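Local coordinates for protein endonuclease 2 (Arabidopsis thaliana, PDB 4CXP) that cleaves RNA and single-stranded DNA endonucleolytically, and double-stranded DNA less well, with the help of three divalent metal ions, at residues V25-P30 with L111-L116; V85-I89 with F121-I125; V193-E197 with A248-R253. All coordinates share one frame; numbering follows the deposited sequence.

Overall arrangement
Interactions 1 and 2 share helix 111-124. Interaction 1 uses its N-terminal part, near the protein surface, and interaction 2 its last turn, where D124 bridges two zinc ions of the active site; their centres are about 17 Å apart and their nearest atoms about 5 Å. Interaction 3 joins helices 190-197 and 233-262, with its centre about 15 Å from that of interaction 2. In one of the two conformers of M122, its CE lies 4.0 Å from R253 O, so this touch is less certain. Interactions 1 and 3 stay apart, about 21 Å between centres, yet the long helix 233-262 reaches both, since its later residues L258 and F262 pack on L115 and L28 of interaction 1.

Interaction 1 of 3, residues V25-P30 with L111-L116; sequences VKELLP and LTEALL. With NAG (2-acetamido-2-deoxy-beta-D-glucopyranose), chain C.
L28 of the 25-30 segment meets the N-terminal part of helix 111-124 with both its side chain and its carbonyl, and here the packing is tight. L28 CB sits 3.9 Å from L115 CD2, while L28 CD2 lies against L111 CB, also at 3.9 Å, the two leucines crossing obliquely. L258 and F262 of helix 233-262 close in on L115 and L28. V25 and L29 are more peripheral: V25 crosses L115 at about a right angle, and L29 meets L116 through their CD2 atoms at 4.2 Å.

The loose side is at P30, which buries just 17 Å² here. One sugar touches P30; another, beyond T112, donates its O6 to E113 OE2 at 2.7 Å, though the E113 side chain does not reach the 25-30 segment. Y51 OH also bonds to that oxygen.

T112 turns OG1 anti to its carbonyl carbon (chi1 -64°), from where it donates to L28 O at 2.7 Å, in the carbonyl plane and on a lone pair. L28 is the last residue of helix 19-28, so the threonine hydroxyl gives a proton to a carbonyl at the helix's C-terminal end, tying that end to helix 111-124 by a directional bond beside a leucine-rich patch.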
loop_
_atom_site.group_PDB
_atom_site.type_symbol
_atom_site.label_atom_id
_atom_site.label_comp_id
_atom_site.label_asym_id
_atom_site.label_seq_id
_atom_site.Cartn_x
_atom_site.Cartn_y
_atom_site.Cartn_z
ATOM N N VAL A 25 -10.724 12.572 10.722
ATOM C CA VAL A 25 -11.114 11.294 10.144
ATOM C C VAL A 25 -12.536 10.899 10.576
ATOM O O VAL A 25 -13.341 10.482 9.743
ATOM C CB VAL A 25 -10.070 10.214 10.469
ATOM C CG1 VAL A 25 -10.594 8.814 10.176
ATOM C CG2 VAL A 25 -8.802 10.495 9.680
ATOM N N LYS A 26 -12.852 11.046 11.864
ATOM C CA LYS A 26 -14.209 10.743 12.329
ATOM C C LYS A 26 -15.244 11.603 11.582
ATOM O O LYS A 26 -16.317 11.116 11.212
ATOM C CB LYS A 26 -14.325 10.904 13.845
ATOM C CG LYS A 26 -13.562 9.851 14.677
ATOM C CD LYS A 26 -13.980 8.387 14.510
ATOM C CE LYS A 26 -13.154 7.473 15.410
ATOM N NZ LYS A 26 -13.559 6.043 15.391
ATOM N N GLU A 27 -14.916 12.873 11.348
ATOM C CA GLU A 27 -15.828 13.797 10.671
ATOM C C GLU A 27 -15.993 13.479 9.184
ATOM O O GLU A 27 -17.073 13.646 8.631
ATOM C CB GLU A 27 -15.346 15.232 10.847
ATOM C CG GLU A 27 -15.470 15.709 12.294
ATOM C CD GLU A 27 -14.706 16.978 12.615
ATOM O OE1 GLU A 27 -13.873 17.421 11.806
ATOM O OE2 GLU A 27 -14.922 17.538 13.712
ATOM N N LEU A 28 -14.924 13.043 8.529
ATOM C CA LEU A 28 -14.943 12.785 7.092
ATOM C C LEU A 28 -15.519 11.426 6.715
ATOM O O LEU A 28 -15.995 11.244 5.595
ATOM C CB LEU A 28 -13.544 12.952 6.508
ATOM C CG LEU A 28 -13.087 14.399 6.361
ATOM C CD1 LEU A 28 -11.595 14.467 6.079
ATOM C CD2 LEU A 28 -13.878 15.089 5.263
ATOM N N LEU A 29 -15.470 10.452 7.611
ATOM C CA LEU A 29 -16.015 9.148 7.285
ATOM C C LEU A 29 -17.543 9.188 7.254
ATOM O O LEU A 29 -18.162 9.845 8.072
ATOM C CB LEU A 29 -15.583 8.098 8.296
ATOM C CG LEU A 29 -14.128 7.643 8.269
ATOM C CD1 LEU A 29 -13.802 6.787 9.488
ATOM C CD2 LEU A 29 -13.833 6.871 6.996
ATOM N N PRO A 30 -18.157 8.435 6.338
ATOM C CA PRO A 30 -19.620 8.355 6.388
ATOM C C PRO A 30 -20.097 7.558 7.578
ATOM O O PRO A 30 -19.367 6.727 8.103
ATOM C CB PRO A 30 -19.985 7.635 5.108
ATOM C CG PRO A 30 -18.809 6.803 4.812
ATOM C CD PRO A 30 -17.594 7.567 5.297
ATOM N N LEU A 111 -13.819 15.740 0.081
ATOM C CA LEU A 111 -12.710 15.379 0.951
ATOM C C LEU A 111 -12.896 14.027 1.622
ATOM O O LEU A 111 -11.917 13.450 2.091
ATOM C CB LEU A 111 -12.419 16.487 1.962
ATOM C CG LEU A 111 -11.982 17.821 1.321
ATOM C CD1 LEU A 111 -11.553 18.824 2.375
ATOM C CD2 LEU A 111 -10.868 17.663 0.294
ATOM N N THR A 112 -14.117 13.485 1.635
ATOM C CA THR A 112 -14.288 12.091 2.006
ATOM C C THR A 112 -13.592 11.200 0.970
ATOM O O THR A 112 -12.820 10.309 1.324
ATOM C CB THR A 112 -15.759 11.719 2.151
ATOM O OG1 THR A 112 -16.305 12.484 3.232
ATOM C CG2 THR A 112 -15.946 10.230 2.396
ATOM N N GLU A 113 -13.842 11.448 -0.305
ATOM C CA GLU A 113 -13.111 10.727 -1.346
ATOM C C GLU A 113 -11.614 10.943 -1.199
ATOM O O GLU A 113 -10.844 9.995 -1.334
ATOM C CB GLU A 113 -13.567 11.115 -2.753
ATOM C CG GLU A 113 -14.974 10.649 -3.065
ATOM C CD GLU A 113 -15.396 10.780 -4.522
ATOM O OE1 GLU A 113 -14.674 11.409 -5.330
ATOM O OE2 GLU A 113 -16.480 10.243 -4.853
ATOM N N ALA A 114 -11.161 12.161 -0.923
ATOM C CA ALA A 114 -9.724 12.387 -0.818
ATOM C C ALA A 114 -9.123 11.539 0.307
ATOM O O ALA A 114 -8.044 10.970 0.137
ATOM C CB ALA A 114 -9.406 13.853 -0.595
ATOM N N LEU A 115 -9.810 11.455 1.445
ATOM C CA LEU A 115 -9.338 10.627 2.556
ATOM C C LEU A 115 -9.254 9.162 2.142
ATOM O O LEU A 115 -8.271 8.476 2.443
ATOM C CB LEU A 115 -10.269 10.802 3.765
ATOM C CG LEU A 115 -9.944 9.891 4.946
ATOM C CD1 LEU A 115 -8.535 10.133 5.512
ATOM C CD2 LEU A 115 -11.013 10.052 6.017
ATOM N N LEU A 116 -10.290 8.666 1.481
ATOM C CA LEU A 116 -10.327 7.265 1.099
ATOM C C LEU A 116 -9.291 6.943 0.032
ATOM O O LEU A 116 -8.692 5.864 0.050
ATOM C CB LEU A 116 -11.740 6.869 0.659
ATOM C CG LEU A 116 -12.830 7.040 1.724
ATOM C CD1 LEU A 116 -14.152 6.557 1.175
ATOM C CD2 LEU A 116 -12.489 6.314 3.027
HETATM C C1 NAG C . -18.441 12.355 -1.374
HETATM C C2 NAG C . -19.939 12.547 -1.445
HETATM C C3 NAG C . -20.652 11.343 -0.835
HETATM C C4 NAG C . -20.185 10.046 -1.490
HETATM C C5 NAG C . -18.663 9.961 -1.374
HETATM C C6 NAG C . -18.084 8.728 -2.062
HETATM C C7 NAG C . -20.842 14.878 -1.481
HETATM C C8 NAG C . -21.135 14.769 -2.943
HETATM N N2 NAG C . -20.307 13.833 -0.837
HETATM O O3 NAG C . -22.055 11.498 -0.934
HETATM O O4 NAG C . -20.734 8.968 -0.766
HETATM O O5 NAG C . -18.092 11.098 -1.951
HETATM O O6 NAG C . -18.251 8.807 -3.454
HETATM O O7 NAG C . -21.148 15.941 -0.899
#

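Interaction 2 of 3, residues V85-I89 with F121-I125; sequences VAGAI and FMGDI. With ZN (zinc ion), chain E; ZN (zinc ion), chain G.
V85 holds CG2 anti to its backbone N and CG1 in the crowded position between N and carbonyl carbon (chi1 68°), a fork that puts one methyl against F121 and the other against I125. CG2 of V85 lies 3.7 Å from F121 CB, and CG1 of V85 the same distance from I125 CG1. I125 in turn carries CG1 anti to its backbone N (chi1 -158°), which lays that branch against V85 and sets CG2 beside I89.

I89 works from the next turn of its helix. The I89 and F121 side chains run past each other in opposite directions, with I89 CG1 3.8 Å from F121 CB. I89 CD1 touches both F121 O, at 3.6 Å, and I125 CG2, which lie on the same side of it. A88 adds a single methyl, CB to F121 CD2 at 3.7 Å, meeting the ring obliquely. A86 CB touches I125 CD1 at 4.1 Å.

This is the buried face between helices 85-96 and 111-124 in the mostly helical S1/P1 nuclease fold, and the same turn of helix 111-124 that packs here also carries metal. D124 offers its CB to V85 CG2 while its carboxylate bridges two zinc ions, OD1 binding one and OD2 the other, each at 2.1 Å. The ion on OD1 is completed in part by W1, through its N-terminal amine, and by H6; the one on OD2 by D45, H58 and H120. The ring of F121 meets that of H58 edge-to-face, so the residue packed against V85 and A88 also borders a zinc ligand. In one of its two conformers M122 brings CE near I89 CG2, a doubtful contact.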
loop_
_atom_site.group_PDB
_atom_site.type_symbol
_atom_site.label_atom_id
_atom_site.label_comp_id
_atom_site.label_asym_id
_atom_site.label_seq_id
_atom_site.Cartn_x
_atom_site.Cartn_y
_atom_site.Cartn_z
ATOM N N VAL A 85 0.433 6.337 -8.777
ATOM C CA VAL A 85 0.103 6.365 -7.357
ATOM C C VAL A 85 0.847 7.463 -6.589
ATOM O O VAL A 85 0.293 8.014 -5.645
ATOM C CB VAL A 85 0.260 4.954 -6.733
ATOM C CG1 VAL A 85 1.697 4.469 -6.675
ATOM C CG2 VAL A 85 -0.405 4.878 -5.384
ATOM N N ALA A 86 2.099 7.758 -6.945
ATOM C CA ALA A 86 2.799 8.871 -6.295
ATOM C C ALA A 86 2.096 10.206 -6.560
ATOM O O ALA A 86 1.888 11.007 -5.653
ATOM C CB ALA A 86 4.266 8.943 -6.723
ATOM N N GLY A 87 1.767 10.466 -7.820
ATOM C CA GLY A 87 1.053 11.675 -8.180
ATOM C C GLY A 87 -0.306 11.776 -7.507
ATOM O O GLY A 87 -0.725 12.859 -7.100
ATOM N N ALA A 88 -0.987 10.648 -7.357
ATOM C CA ALA A 88 -2.272 10.624 -6.669
ATOM C C ALA A 88 -2.101 10.981 -5.195
ATOM O O ALA A 88 -2.898 11.727 -4.635
ATOM C CB ALA A 88 -2.933 9.277 -6.818
ATOM N N ILE A 89 -1.060 10.450 -4.558
ATOM C CA ILE A 89 -0.833 10.793 -3.159
ATOM C C ILE A 89 -0.585 12.299 -3.013
ATOM O O ILE A 89 -1.148 12.925 -2.134
ATOM C CB ILE A 89 0.284 9.938 -2.557
ATOM C CG1 ILE A 89 -0.215 8.495 -2.384
ATOM C CG2 ILE A 89 0.775 10.498 -1.232
ATOM C CD1 ILE A 89 0.880 7.484 -2.110
ATOM N N PHE A 121 -4.173 4.580 -1.468
ATOM C CA PHE A 121 -2.961 4.759 -2.264
ATOM C C PHE A 121 -1.692 4.726 -1.419
ATOM O O PHE A 121 -0.672 4.217 -1.884
ATOM C CB PHE A 121 -3.056 6.041 -3.096
ATOM C CG PHE A 121 -4.124 6.001 -4.167
ATOM C CD1 PHE A 121 -4.426 4.845 -4.852
ATOM C CD2 PHE A 121 -4.809 7.155 -4.502
ATOM C CE1 PHE A 121 -5.406 4.834 -5.827
ATOM C CE2 PHE A 121 -5.790 7.148 -5.479
ATOM C CZ PHE A 121 -6.088 5.980 -6.137
ATOM N N MET A 122 -1.733 5.226 -0.185
ATOM C CA MET A 122 -0.592 5.052 0.698
ATOM C C MET A 122 -0.317 3.562 0.909
ATOM O O MET A 122 0.835 3.136 1.023
ATOM C CB MET A 122 -0.813 5.740 2.030
ATOM C CG MET A 122 0.433 5.727 2.909
ATOM S SD MET A 122 1.818 6.648 2.214
ATOM C CE MET A 122 1.281 8.317 2.589
ATOM N N GLY A 123 -1.362 2.740 0.960
ATOM C CA GLY A 123 -1.160 1.318 0.974
ATOM C C GLY A 123 -0.575 0.772 -0.310
ATOM O O GLY A 123 0.428 0.059 -0.294
ATOM N N ASP A 124 -1.182 1.097 -1.448
ATOM C CA ASP A 124 -0.737 0.535 -2.707
ATOM C C ASP A 124 0.711 0.894 -3.020
ATOM O O ASP A 124 1.430 0.065 -3.569
ATOM C CB ASP A 124 -1.670 0.932 -3.859
ATOM C CG ASP A 124 -2.840 -0.012 -4.052
ATOM O OD1 ASP A 124 -2.919 -0.994 -3.297
ATOM O OD2 ASP A 124 -3.645 0.267 -4.957
ATOM N N ILE A 125 1.168 2.109 -2.694
ATOM C CA ILE A 125 2.540 2.487 -3.012
ATOM C C ILE A 125 3.545 1.683 -2.207
ATOM O O ILE A 125 4.732 1.718 -2.520
ATOM C CB ILE A 125 2.762 4.004 -2.882
ATOM C CG1 ILE A 125 3.965 4.455 -3.706
ATOM C CG2 ILE A 125 2.862 4.428 -1.418
ATOM C CD1 ILE A 125 4.038 5.961 -3.853
HETATM ZN ZN ZN E . -5.623 -0.442 -5.433
HETATM ZN ZN ZN G . -4.233 -2.563 -2.952
#

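Interaction 3 of 3, residues V193-E197 with A248-R253; sequences VKRWE and AQGGVR
W196 reaches across to the 248-253 segment of helix 233-262 as a knob in the hole formed by A248, Q249, V252 and R253. Q249 CG rests over one face of the indole, 3.5 Å from the centroid of the six-membered ring, a CH-pi contact; V252 CG2 comes at the edge, and A248 CB touches W196 CZ3 at 3.9 Å. V193 CA lies over the opposite face, towards its rim.

V252 places CG1 anti to its backbone N (chi1 165°), from where it meets both W196 CB and E197 CG, the latter closely at 3.4 Å. Its carbonyl is joined to E197 OE2 through water 2, while that carboxylate also forms a salt bridge with R16.

R253 NE donates to W196 O at 3.1 Å with an N-H...O angle of 159°. The acceptor lies nearly in the guanidinium plane, but NE is tilted from the carbonyl plane. R253 NH2 donates to water 1, which may in turn donate to R195 O; NH1 pairs with E212 and bonds to H126.

The helix segments cross at -57°, axes 9.3 Å apart. I185 of helix 176-187 packs on V193, A248 and V252, while helix 206-221 brings E212 and Y209 to the Q249 and R253 side.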
loop_
_atom_site.group_PDB
_atom_site.type_symbol
_atom_site.label_atom_id
_atom_site.label_comp_id
_atom_site.label_asym_id
_atom_site.label_seq_id
_atom_site.Cartn_x
_atom_site.Cartn_y
_atom_site.Cartn_z
ATOM N N VAL A 193 11.145 3.096 12.666
ATOM C CA VAL A 193 9.844 3.743 12.593
ATOM C C VAL A 193 9.993 5.260 12.563
ATOM O O VAL A 193 9.271 5.955 11.847
ATOM C CB VAL A 193 8.944 3.248 13.752
ATOM C CG1 VAL A 193 7.733 4.134 13.973
ATOM C CG2 VAL A 193 8.503 1.818 13.494
ATOM N N LYS A 194 10.915 5.799 13.364
ATOM C CA LYS A 194 11.145 7.239 13.354
ATOM C C LYS A 194 11.548 7.720 11.965
ATOM O O LYS A 194 11.113 8.782 11.516
ATOM C CB LYS A 194 12.178 7.642 14.407
ATOM C CG LYS A 194 11.697 7.406 15.824
ATOM C CD LYS A 194 12.635 7.804 16.933
ATOM C CE LYS A 194 12.019 7.525 18.300
ATOM N N ARG A 195 12.398 6.964 11.289
ATOM C CA ARG A 195 12.753 7.325 9.917
ATOM C C ARG A 195 11.584 7.143 8.948
ATOM O O ARG A 195 11.399 7.947 8.034
ATOM C CB ARG A 195 13.956 6.527 9.451
ATOM C CG ARG A 195 15.211 6.830 10.256
ATOM C CD ARG A 195 16.449 6.285 9.609
ATOM N NE ARG A 195 16.439 4.851 9.390
ATOM C CZ ARG A 195 16.877 3.953 10.249
ATOM N NH1 ARG A 195 17.186 4.289 11.501
ATOM N NH2 ARG A 195 16.947 2.690 9.894
ATOM N N TRP A 196 10.787 6.096 9.137
ATOM C CA TRP A 196 9.646 5.896 8.275
ATOM C C TRP A 196 8.694 7.083 8.306
ATOM O O TRP A 196 8.115 7.424 7.293
ATOM C CB TRP A 196 8.867 4.641 8.689
ATOM C CG TRP A 196 9.634 3.354 8.580
ATOM C CD1 TRP A 196 10.852 3.139 7.992
ATOM C CD2 TRP A 196 9.213 2.091 9.096
ATOM N NE1 TRP A 196 11.216 1.826 8.130
ATOM C CE2 TRP A 196 10.219 1.158 8.799
ATOM C CE3 TRP A 196 8.064 1.653 9.758
ATOM C CZ2 TRP A 196 10.100 -0.189 9.151
ATOM C CZ3 TRP A 196 7.947 0.334 10.093
ATOM C CH2 TRP A 196 8.956 -0.570 9.803
ATOM N N GLU A 197 8.509 7.675 9.486
ATOM C CA GLU A 197 7.572 8.783 9.665
ATOM C C GLU A 197 8.040 10.102 9.110
ATOM O O GLU A 197 7.229 10.938 8.767
ATOM C CB GLU A 197 7.311 9.008 11.135
ATOM C CG GLU A 197 6.577 7.895 11.782
ATOM C CD GLU A 197 6.386 8.110 13.247
ATOM O OE1 GLU A 197 7.336 8.572 13.917
ATOM O OE2 GLU A 197 5.305 7.765 13.725
ATOM N N ALA A 248 3.697 -2.538 7.769
ATOM C CA ALA A 248 4.001 -1.672 8.904
ATOM C C ALA A 248 4.391 -0.272 8.420
ATOM O O ALA A 248 3.925 0.722 8.961
ATOM C CB ALA A 248 5.088 -2.283 9.739
ATOM N N GLN A 249 5.252 -0.194 7.406
ATOM C CA GLN A 249 5.626 1.086 6.837
ATOM C C GLN A 249 4.391 1.825 6.330
ATOM O O GLN A 249 4.237 3.027 6.562
ATOM C CB GLN A 249 6.619 0.897 5.697
ATOM C CG GLN A 249 8.034 0.642 6.146
ATOM C CD GLN A 249 8.972 0.345 4.996
ATOM O OE1 GLN A 249 8.650 -0.443 4.115
ATOM N NE2 GLN A 249 10.133 0.960 4.997
ATOM N N GLY A 250 3.526 1.125 5.610
ATOM C CA GLY A 250 2.337 1.765 5.091
ATOM C C GLY A 250 1.466 2.354 6.192
ATOM O O GLY A 250 0.975 3.469 6.064
ATOM N N GLY A 251 1.238 1.588 7.253
ATOM C CA GLY A 251 0.422 2.072 8.340
ATOM C C GLY A 251 1.033 3.260 9.061
ATOM O O GLY A 251 0.361 4.238 9.381
ATOM N N VAL A 252 2.333 3.157 9.345
ATOM C CA VAL A 252 3.054 4.219 10.018
ATOM C C VAL A 252 3.034 5.493 9.167
ATOM O O VAL A 252 2.818 6.593 9.687
ATOM C CB VAL A 252 4.485 3.749 10.347
ATOM C CG1 VAL A 252 5.378 4.916 10.698
ATOM C CG2 VAL A 252 4.476 2.732 11.472
ATOM N N ARG A 253 3.272 5.355 7.868
ATOM C CA ARG A 253 3.346 6.505 6.992
ATOM C C ARG A 253 1.979 7.101 6.708
ATOM O O ARG A 253 1.870 8.320 6.583
ATOM C CB ARG A 253 4.099 6.130 5.720
ATOM C CG ARG A 253 5.574 5.963 6.012
ATOM C CD ARG A 253 6.285 5.184 4.955
ATOM N NE ARG A 253 7.729 5.290 5.103
ATOM C CZ ARG A 253 8.591 4.602 4.376
ATOM N NH1 ARG A 253 8.169 3.628 3.594
ATOM N NH2 ARG A 253 9.890 4.852 4.455
HETATM O O HOH W 1 10.694 7.562 5.299
HETATM O O HOH W 2 2.933 7.003 12.402
#